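Local coordinates for protein cytochrome c (Pseudomonas aeruginosa, PDB 6RTE) that oxidises dihydro-heme d1 in heme d1 biosynthesis, with a heme c domain attached to an eight-bladed beta-propeller, at residues 216-224 with 236-247; 261-272 with 284-293. One frame throughout, in Å; residues are numbered along the deposited sequence. Where two conformers were deposited one is given.

Contact 1. Residues 216-224 with 236-247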
loop_
_atom_site.group_PDB
_atom_site.type_symbol
_atom_site.label_atom_id
_atom_site.label_comp_id
_atom_site.label_asym_id
_atom_site.label_seq_id
_atom_site.Cartn_x
_atom_site.Cartn_y
_atom_site.Cartn_z
ATOM N N VAL A 216 5.890 -16.156 3.163
ATOM C CA VAL A 216 6.848 -16.056 4.251
ATOM C C VAL A 216 6.367 -14.923 5.144
ATOM O O VAL A 216 5.689 -13.998 4.692
ATOM C CB VAL A 216 8.291 -15.852 3.725
ATOM C CG1 VAL A 216 8.539 -14.432 3.216
ATOM C CG2 VAL A 216 9.329 -16.239 4.783
ATOM N N ARG A 217 6.662 -15.037 6.431
ATOM C CA ARG A 217 6.374 -13.963 7.373
ATOM C C ARG A 217 7.665 -13.192 7.599
ATOM O O ARG A 217 8.576 -13.675 8.283
ATOM C CB ARG A 217 5.810 -14.470 8.691
ATOM C CG ARG A 217 5.301 -13.294 9.544
ATOM C CD ARG A 217 4.671 -13.727 10.878
ATOM N NE ARG A 217 3.938 -12.599 11.427
ATOM C CZ ARG A 217 3.306 -12.595 12.593
ATOM N NH1 ARG A 217 3.324 -13.666 13.362
ATOM N NH2 ARG A 217 2.660 -11.503 12.973
ATOM N N ALA A 218 7.728 -11.995 7.045
ATOM C CA ALA A 218 8.937 -11.186 7.093
ATOM C C ALA A 218 9.045 -10.325 8.344
ATOM O O ALA A 218 10.155 -9.904 8.692
ATOM C CB ALA A 218 8.989 -10.290 5.851
ATOM N N GLY A 219 7.937 -10.043 9.010
ATOM C CA GLY A 219 7.955 -9.213 10.202
ATOM C C GLY A 219 6.684 -9.404 10.994
ATOM O O GLY A 219 5.891 -10.304 10.721
ATOM N N LEU A 220 6.499 -8.538 12.001
ATOM C CA LEU A 220 5.299 -8.574 12.830
ATOM C C LEU A 220 4.319 -7.458 12.503
ATOM O O LEU A 220 3.117 -7.622 12.715
ATOM C CB LEU A 220 5.684 -8.471 14.318
ATOM C CG LEU A 220 6.582 -9.592 14.836
ATOM C CD1 LEU A 220 6.956 -9.351 16.307
ATOM C CD2 LEU A 220 5.895 -10.929 14.691
ATOM N N ASN A 221 4.816 -6.321 12.029
ATOM C CA ASN A 221 3.980 -5.235 11.526
ATOM C C ASN A 221 4.722 -4.645 10.335
ATOM O O ASN A 221 5.822 -4.086 10.488
ATOM C CB ASN A 221 3.700 -4.182 12.589
ATOM C CG ASN A 221 2.668 -3.162 12.142
ATOM O OD1 ASN A 221 3.004 -2.034 11.799
ATOM N ND2 ASN A 221 1.409 -3.559 12.144
ATOM N N THR A 222 4.133 -4.783 9.153
ATOM C CA THR A 222 4.799 -4.486 7.891
ATOM C C THR A 222 4.130 -3.290 7.226
ATOM O O THR A 222 2.916 -3.105 7.337
ATOM C CB THR A 222 4.752 -5.704 6.968
ATOM O OG1 THR A 222 5.575 -6.732 7.526
ATOM C CG2 THR A 222 5.254 -5.369 5.557
ATOM N N ARG A 223 4.934 -2.465 6.559
ATOM C CA ARG A 223 4.441 -1.276 5.872
ATOM C C ARG A 223 4.186 -1.533 4.388
ATOM O O ARG A 223 3.060 -1.370 3.913
ATOM C CB ARG A 223 5.427 -0.114 6.060
ATOM C CG ARG A 223 5.460 0.436 7.482
ATOM C CD ARG A 223 4.268 1.353 7.774
ATOM N NE ARG A 223 4.500 2.687 7.224
ATOM C CZ ARG A 223 3.760 3.755 7.498
ATOM N NH1 ARG A 223 2.713 3.661 8.307
ATOM N NH2 ARG A 223 4.071 4.920 6.954
ATOM N N ASN A 224 5.205 -1.921 3.637
ATOM C CA ASN A 224 5.004 -2.248 2.232
ATOM C C ASN A 224 6.216 -3.028 1.743
ATOM O O ASN A 224 7.140 -3.341 2.506
ATOM C CB ASN A 224 4.739 -0.986 1.383
ATOM C CG ASN A 224 6.003 -0.201 1.067
ATOM O OD1 ASN A 224 6.899 -0.067 1.891
ATOM N ND2 ASN A 224 6.077 0.317 -0.156
ATOM N N VAL A 236 11.285 -5.787 1.936
ATOM C CA VAL A 236 10.123 -5.567 2.794
ATOM C C VAL A 236 10.487 -4.534 3.854
ATOM O O VAL A 236 11.502 -4.684 4.549
ATOM C CB VAL A 236 9.656 -6.870 3.478
ATOM C CG1 VAL A 236 8.381 -6.627 4.255
ATOM C CG2 VAL A 236 9.471 -7.994 2.472
ATOM N N GLY A 237 9.653 -3.505 3.979
ATOM C CA GLY A 237 9.845 -2.464 4.974
ATOM C C GLY A 237 8.938 -2.673 6.167
ATOM O O GLY A 237 7.712 -2.598 6.049
ATOM N N ASN A 238 9.552 -2.907 7.333
ATOM C CA ASN A 238 8.829 -3.262 8.543
ATOM C C ASN A 238 8.816 -2.113 9.546
ATOM O O ASN A 238 9.812 -1.390 9.708
ATOM C CB ASN A 238 9.445 -4.498 9.210
ATOM C CG ASN A 238 9.153 -5.787 8.466
ATOM O OD1 ASN A 238 8.111 -5.931 7.828
ATOM N ND2 ASN A 238 10.074 -6.744 8.555
ATOM N N TYR A 239 7.663 -1.941 10.209
ATOM C CA TYR A 239 7.580 -1.161 11.427
ATOM C C TYR A 239 8.125 -1.951 12.616
ATOM O O TYR A 239 8.858 -1.406 13.440
ATOM C CB TYR A 239 6.128 -0.763 11.718
ATOM C CG TYR A 239 5.781 0.669 11.441
ATOM C CD1 TYR A 239 6.479 1.405 10.495
ATOM C CD2 TYR A 239 4.743 1.291 12.133
ATOM C CE1 TYR A 239 6.165 2.722 10.238
ATOM C CE2 TYR A 239 4.413 2.610 11.883
ATOM C CZ TYR A 239 5.134 3.319 10.926
ATOM O OH TYR A 239 4.836 4.634 10.656
ATOM N N LEU A 240 7.741 -3.224 12.720
ATOM C CA LEU A 240 8.140 -4.083 13.829
ATOM C C LEU A 240 8.550 -5.455 13.304
ATOM O O LEU A 240 7.758 -6.111 12.617
ATOM C CB LEU A 240 6.998 -4.226 14.832
ATOM C CG LEU A 240 7.298 -5.121 16.040
ATOM C CD1 LEU A 240 8.282 -4.418 16.968
ATOM C CD2 LEU A 240 5.999 -5.480 16.750
ATOM N N PRO A 241 9.795 -5.902 13.545
ATOM C CA PRO A 241 10.917 -5.107 14.055
ATOM C C PRO A 241 11.211 -3.910 13.147
ATOM O O PRO A 241 10.683 -3.850 12.036
ATOM C CB PRO A 241 12.092 -6.098 14.047
ATOM C CG PRO A 241 11.452 -7.466 14.063
ATOM C CD PRO A 241 10.182 -7.306 13.286
ATOM N N GLY A 242 12.045 -2.980 13.605
ATOM C CA GLY A 242 12.484 -1.890 12.762
ATOM C C GLY A 242 13.580 -2.342 11.818
ATOM O O GLY A 242 14.769 -2.254 12.140
ATOM N N ASN A 243 13.202 -2.862 10.655
ATOM C CA ASN A 243 14.212 -3.447 9.781
ATOM C C ASN A 243 13.698 -3.501 8.351
ATOM O O ASN A 243 12.543 -3.173 8.064
ATOM C CB ASN A 243 14.635 -4.839 10.270
ATOM C CG ASN A 243 13.511 -5.882 10.204
ATOM O OD1 ASN A 243 12.512 -5.720 9.498
ATOM N ND2 ASN A 243 13.686 -6.975 10.955
ATOM N N LEU A 244 14.616 -3.836 7.454
ATOM C CA LEU A 244 14.316 -4.259 6.096
ATOM C C LEU A 244 14.582 -5.750 6.003
ATOM O O LEU A 244 15.552 -6.257 6.583
ATOM C CB LEU A 244 15.187 -3.526 5.069
ATOM C CG LEU A 244 15.062 -1.997 5.018
ATOM C CD1 LEU A 244 16.308 -1.406 4.372
ATOM C CD2 LEU A 244 13.813 -1.585 4.251
ATOM N N VAL A 245 13.733 -6.464 5.270
ATOM C CA VAL A 245 13.943 -7.889 5.039
ATOM C C VAL A 245 14.060 -8.100 3.532
ATOM O O VAL A 245 13.156 -7.734 2.769
ATOM C CB VAL A 245 12.822 -8.738 5.657
ATOM C CG1 VAL A 245 12.933 -10.183 5.246
ATOM C CG2 VAL A 245 12.862 -8.619 7.203
ATOM N N LEU A 246 15.194 -8.657 3.115
ATOM C CA LEU A 246 15.507 -8.916 1.722
ATOM C C LEU A 246 15.215 -10.385 1.419
ATOM O O LEU A 246 15.760 -11.280 2.075
ATOM C CB LEU A 246 16.972 -8.596 1.437
ATOM C CG LEU A 246 17.464 -8.833 0.004
ATOM C CD1 LEU A 246 16.722 -7.929 -0.963
ATOM C CD2 LEU A 246 18.961 -8.605 -0.089
ATOM N N LEU A 247 14.367 -10.622 0.423
ATOM C CA LEU A 247 13.936 -11.954 0.035
ATOM C C LEU A 247 14.309 -12.202 -1.430
ATOM O O LEU A 247 14.405 -11.265 -2.228
ATOM C CB LEU A 247 12.419 -12.122 0.208
ATOM C CG LEU A 247 11.789 -11.788 1.563
ATOM C CD1 LEU A 247 10.251 -11.788 1.473
ATOM C CD2 LEU A 247 12.242 -12.774 2.627
HETATM O O HOH W 1 11.774 -9.297 10.987
#
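The carbonyl oxygen of Leu-240 is gripped by two successive amides, Leu-220 N at 2.8 Å and Asn-221 N at 3.0 Å; the second meets it in the carbonyl plane, on a lone pair. Leu-220 and Asn-221 thus stand together opposite the single residue Leu-240, a classic beta bulge. Arg-223 and Asn-224 form another opposite Gly-237, as Arg-223 N donates to Gly-237 O and Asn-224 O accepts from Gly-237 N.

Asn-238 uses both ends of its amide. Its OD1 accepts from Thr-222 OG1 at 2.7 Å, the donor tilted from the carbonyl plane. Its ND2 gives a nearly in-plane bond to Asn-243 OD1 at 2.8 Å and a longer one to Ala-218 O at 3.2 Å, which it reaches from above that carbonyl's plane. A water links Ala-218 O to Asn-243 ND2. In Thr-222, chi1 of -68° sets OG1 beside the backbone N and swings CG2 onto Val-236 CG1, 3.6 Å away. Ala-218 CB meets CG1 of both Val-236 and Val-245.

On outermost strand 221-227, Arg-223, bent at chi2 and chi3, folds across the Tyr-239 ring. Its CD sits 3.7 Å from the ring centroid, a CH-pi contact over the face, and the guanidinium and ring planes are only 7° apart. Arg-223 NE donates to Ser-271 O of the next blade, and Tyr-239 also makes a cation-pi contact with Arg-269.

With a donor on one side and acceptors on the other, the buried amide of Asn-238 has its rotation fixed, and from strand 233-238 it ties the loop at Ala-218 to the strands on both sides, 221-227 and 243-248.

Contact 2. Residues 261-272 with 284-293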
loop_
_atom_site.group_PDB
_atom_site.type_symbol
_atom_site.label_atom_id
_atom_site.label_comp_id
_atom_site.label_asym_id
_atom_site.label_seq_id
_atom_site.Cartn_x
_atom_site.Cartn_y
_atom_site.Cartn_z
ATOM N N ALA A 261 18.789 1.391 11.275
ATOM C CA ALA A 261 19.413 2.217 12.297
ATOM C C ALA A 261 20.247 3.273 11.591
ATOM O O ALA A 261 20.837 3.001 10.539
ATOM C CB ALA A 261 20.273 1.368 13.244
ATOM N N ASP A 262 20.296 4.478 12.160
ATOM C CA ASP A 262 21.107 5.505 11.523
ATOM C C ASP A 262 22.585 5.229 11.796
ATOM O O ASP A 262 22.955 4.256 12.471
ATOM C CB ASP A 262 20.681 6.903 11.979
ATOM C CG ASP A 262 21.029 7.199 13.427
ATOM O OD1 ASP A 262 21.747 6.407 14.065
ATOM O OD2 ASP A 262 20.571 8.244 13.926
ATOM N N ALA A 263 23.443 6.107 11.272
ATOM C CA ALA A 263 24.880 5.915 11.400
ATOM C C ALA A 263 25.335 5.993 12.849
ATOM O O ALA A 263 26.397 5.455 13.183
ATOM C CB ALA A 263 25.629 6.959 10.564
ATOM N N GLN A 264 24.570 6.661 13.711
ATOM C CA GLN A 264 24.876 6.729 15.133
ATOM C C GLN A 264 24.321 5.544 15.916
ATOM O O GLN A 264 24.493 5.492 17.137
ATOM C CB GLN A 264 24.328 8.028 15.735
ATOM C CG GLN A 264 24.941 9.297 15.154
ATOM C CD GLN A 264 24.523 10.555 15.906
ATOM O OE1 GLN A 264 23.335 10.876 15.999
ATOM N NE2 GLN A 264 25.501 11.269 16.447
ATOM N N GLY A 265 23.654 4.600 15.248
ATOM C CA GLY A 265 23.108 3.431 15.910
ATOM C C GLY A 265 21.682 3.538 16.421
ATOM O O GLY A 265 21.194 2.574 17.020
ATOM N N GLN A 266 20.990 4.659 16.203
ATOM C CA GLN A 266 19.628 4.818 16.715
ATOM C C GLN A 266 18.635 4.026 15.859
ATOM O O GLN A 266 18.595 4.183 14.639
ATOM C CB GLN A 266 19.226 6.291 16.746
ATOM C CG GLN A 266 17.981 6.561 17.608
ATOM C CD GLN A 266 17.729 8.040 17.880
ATOM O OE1 GLN A 266 18.662 8.843 18.001
ATOM N NE2 GLN A 266 16.456 8.404 17.985
ATOM N N ALA A 267 17.828 3.191 16.515
ATOM C CA ALA A 267 16.877 2.341 15.811
ATOM C C ALA A 267 15.757 3.161 15.177
ATOM O O ALA A 267 15.368 4.220 15.681
ATOM C CB ALA A 267 16.266 1.325 16.776
ATOM N N SER A 268 15.216 2.646 14.072
ATOM C CA SER A 268 14.118 3.318 13.397
ATOM C C SER A 268 13.153 2.310 12.800
ATOM O O SER A 268 13.541 1.206 12.404
ATOM C CB SER A 268 14.630 4.244 12.283
ATOM O OG SER A 268 13.561 4.863 11.594
ATOM N N ARG A 269 11.889 2.720 12.715
ATOM C CA ARG A 269 10.927 2.055 11.859
ATOM C C ARG A 269 11.190 2.434 10.403
ATOM O O ARG A 269 11.696 3.519 10.110
ATOM C CB ARG A 269 9.503 2.460 12.245
ATOM C CG ARG A 269 9.105 2.075 13.653
ATOM C CD ARG A 269 7.791 2.741 14.067
ATOM N NE ARG A 269 7.956 4.186 14.245
ATOM C CZ ARG A 269 6.970 5.018 14.558
ATOM N NH1 ARG A 269 5.740 4.556 14.749
ATOM N NH2 ARG A 269 7.222 6.310 14.694
ATOM N N VAL A 270 10.864 1.522 9.494
ATOM C CA VAL A 270 10.890 1.823 8.065
ATOM C C VAL A 270 9.510 2.329 7.685
ATOM O O VAL A 270 8.512 1.645 7.914
ATOM C CB VAL A 270 11.272 0.592 7.227
ATOM C CG1 VAL A 270 11.136 0.923 5.746
ATOM C CG2 VAL A 270 12.703 0.151 7.542
ATOM N N SER A 271 9.449 3.523 7.088
ATOM C CA SER A 271 8.164 4.053 6.673
ATOM C C SER A 271 7.684 3.421 5.366
ATOM O O SER A 271 6.515 3.030 5.254
ATOM C CB SER A 271 8.243 5.566 6.527
ATOM O OG SER A 271 6.963 6.047 6.164
ATOM N N ALA A 272 8.565 3.317 4.371
ATOM C CA ALA A 272 8.187 2.744 3.081
ATOM C C ALA A 272 9.441 2.429 2.279
ATOM O O ALA A 272 10.470 3.102 2.423
ATOM C CB ALA A 272 7.283 3.707 2.292
ATOM N N VAL A 284 14.666 3.880 0.541
ATOM C CA VAL A 284 14.006 3.556 1.798
ATOM C C VAL A 284 13.774 4.835 2.595
ATOM O O VAL A 284 14.716 5.605 2.841
ATOM C CB VAL A 284 14.833 2.547 2.623
ATOM C CG1 VAL A 284 14.124 2.205 3.936
ATOM C CG2 VAL A 284 15.095 1.282 1.797
ATOM N N ALA A 285 12.527 5.041 3.016
ATOM C CA ALA A 285 12.150 6.128 3.909
ATOM C C ALA A 285 12.143 5.620 5.344
ATOM O O ALA A 285 11.498 4.608 5.637
ATOM C CB ALA A 285 10.774 6.678 3.554
ATOM N N LEU A 286 12.860 6.315 6.222
ATOM C CA LEU A 286 12.981 5.935 7.628
ATOM C C LEU A 286 12.170 6.870 8.520
ATOM O O LEU A 286 12.289 8.097 8.439
ATOM C CB LEU A 286 14.448 5.942 8.069
ATOM C CG LEU A 286 15.294 4.896 7.353
ATOM C CD1 LEU A 286 16.756 5.048 7.725
ATOM C CD2 LEU A 286 14.801 3.461 7.663
ATOM N N LYS A 287 11.383 6.271 9.413
ATOM C CA LYS A 287 10.410 7.017 10.202
ATOM C C LYS A 287 11.068 7.879 11.274
ATOM O O LYS A 287 10.623 9.006 11.526
ATOM C CB LYS A 287 9.437 6.017 10.842
ATOM C CG LYS A 287 8.166 6.583 11.372
ATOM C CD LYS A 287 7.299 7.103 10.256
ATOM C CE LYS A 287 6.055 7.742 10.829
ATOM N NZ LYS A 287 5.523 8.773 9.909
ATOM N N ASP A 288 12.128 7.384 11.917
ATOM C CA ASP A 288 12.538 7.909 13.221
ATOM C C ASP A 288 13.962 8.437 13.274
ATOM O O ASP A 288 14.429 8.812 14.356
ATOM C CB ASP A 288 12.366 6.824 14.286
ATOM C CG ASP A 288 10.975 6.287 14.315
ATOM O OD1 ASP A 288 10.049 7.090 14.543
ATOM O OD2 ASP A 288 10.810 5.076 14.071
ATOM N N VAL A 289 14.662 8.504 12.147
ATOM C CA VAL A 289 16.010 9.051 12.114
ATOM C C VAL A 289 16.115 10.026 10.946
ATOM O O VAL A 289 15.299 10.021 10.021
ATOM C CB VAL A 289 17.080 7.941 11.993
ATOM C CG1 VAL A 289 17.132 7.124 13.289
ATOM C CG2 VAL A 289 16.790 7.046 10.803
ATOM N N HIS A 290 17.149 10.859 10.996
ATOM C CA HIS A 290 17.390 11.853 9.952
ATOM C C HIS A 290 18.237 11.299 8.821
ATOM O O HIS A 290 19.230 11.910 8.424
ATOM C CB HIS A 290 18.059 13.079 10.561
ATOM C CG HIS A 290 17.227 13.753 11.593
ATOM N ND1 HIS A 290 16.514 14.899 11.334
ATOM C CD2 HIS A 290 16.971 13.429 12.883
ATOM C CE1 HIS A 290 15.873 15.271 12.428
ATOM N NE2 HIS A 290 16.130 14.392 13.380
ATOM N N GLU A 291 17.830 10.141 8.293
ATOM C CA GLU A 291 18.509 9.499 7.178
ATOM C C GLU A 291 17.479 8.962 6.203
ATOM O O GLU A 291 16.377 8.568 6.589
ATOM C CB GLU A 291 19.389 8.321 7.623
ATOM C CG GLU A 291 20.778 8.694 8.049
ATOM C CD GLU A 291 21.584 7.502 8.524
ATOM O OE1 GLU A 291 21.246 6.339 8.168
ATOM O OE2 GLU A 291 22.559 7.741 9.253
ATOM N N LEU A 292 17.851 8.944 4.936
ATOM C CA LEU A 292 17.175 8.104 3.957
ATOM C C LEU A 292 18.246 7.269 3.270
ATOM O O LEU A 292 19.421 7.652 3.221
ATOM C CB LEU A 292 16.357 8.908 2.952
ATOM C CG LEU A 292 17.044 9.767 1.900
ATOM C CD1 LEU A 292 17.300 8.962 0.646
ATOM C CD2 LEU A 292 16.187 10.981 1.585
ATOM N N TRP A 293 17.829 6.108 2.783
ATOM C CA TRP A 293 18.753 5.096 2.277
ATOM C C TRP A 293 18.482 4.838 0.802
ATOM O O TRP A 293 17.321 4.839 0.361
ATOM C CB TRP A 293 18.602 3.789 3.047
ATOM C CG TRP A 293 19.129 3.768 4.456
ATOM C CD1 TRP A 293 19.692 4.804 5.163
ATOM C CD2 TRP A 293 19.145 2.634 5.328
ATOM N NE1 TRP A 293 20.049 4.375 6.413
ATOM C CE2 TRP A 293 19.732 3.048 6.543
ATOM C CE3 TRP A 293 18.724 1.304 5.198
ATOM C CZ2 TRP A 293 19.908 2.180 7.619
ATOM C CZ3 TRP A 293 18.899 0.441 6.271
ATOM C CH2 TRP A 293 19.483 0.879 7.463
HETATM O O HOH W 2 19.686 10.441 12.574
#
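Arg-269 and Asp-288 meet side-on, with guanidinium and carboxylate planes 7° apart. Arg-269 NE donates to Asp-288 OD2 at 3.0 Å and Arg-269 NH2 to Asp-288 OD1 at 2.9 Å, each oxygen using its syn lone pair, so the salt bridge is bidentate and nearly flat. OD2 is held a second time, on its anti side, by the backbone N of Arg-269; three N-H groups of one residue thus fix the carboxylate. Lys-287 CG lies over one face of the same guanidinium, 3.5 Å from Arg-269 NH2.

Ser-268 has its OG anti to the backbone N (chi1 178°), a position from which it accepts from Asp-288 N at 2.9 Å and donates to Arg-269 O. Lys-287 N reaches that carbonyl oxygen from the opposite face of its plane. Beside these bonds Val-289 splits its methyls: CG1 packs against Gln-266 O and the Asp-262 carboxylate, CG2 against Ser-268 CB, 3.8 Å away.

Glu-291 reaches across with an extended chain. Its OE2 takes Ala-263 N at 2.7 Å on the syn side but tilted out of the carboxylate plane. OE1 lies in the plane of the Trp-293 indole, receives NE1 nearly along its own C-O axis, and also forms a salt bridge with Arg-307. The type I turn Asp-262 to Gly-265 is thereby tied to strand 291-296. Farther along, the side chains of Val-270 and Val-284 cross at about a right angle, their CG1 atoms 3.7 Å apart.

Ser-271 and Ala-272 both face Ala-285, a classic beta bulge in the hairpin of strands 270-276 and 281-286. These are the first two strands of a four-stranded antiparallel blade, entered through the loop from the preceding blade, as is characteristic of a beta-propeller.

In the fold
Contacts 1 and 2 follow one another along the chain, with centres 14 Å apart and on the same side of the chain's centre. Each joins the first two strands of a four-stranded antiparallel sheet: 221-227 with 233-238 in contact 1, 270-276 with 281-286 in contact 2. The sheets are consecutive propeller blades of the heme d1 domain, and they touch directly. Asn-238 O lies 3.1 Å from Val-270 N, a probable hydrogen bond, and Tyr-239 CD1 packs 3.3 Å from Val-270 O. Contact 1 is the more buried and approaches the heme c, about 9 Å from the Asn-221 side chain. Main-chain bonding and side-chain packing thus join two neighbouring blades, as expected of successive blades in a propeller.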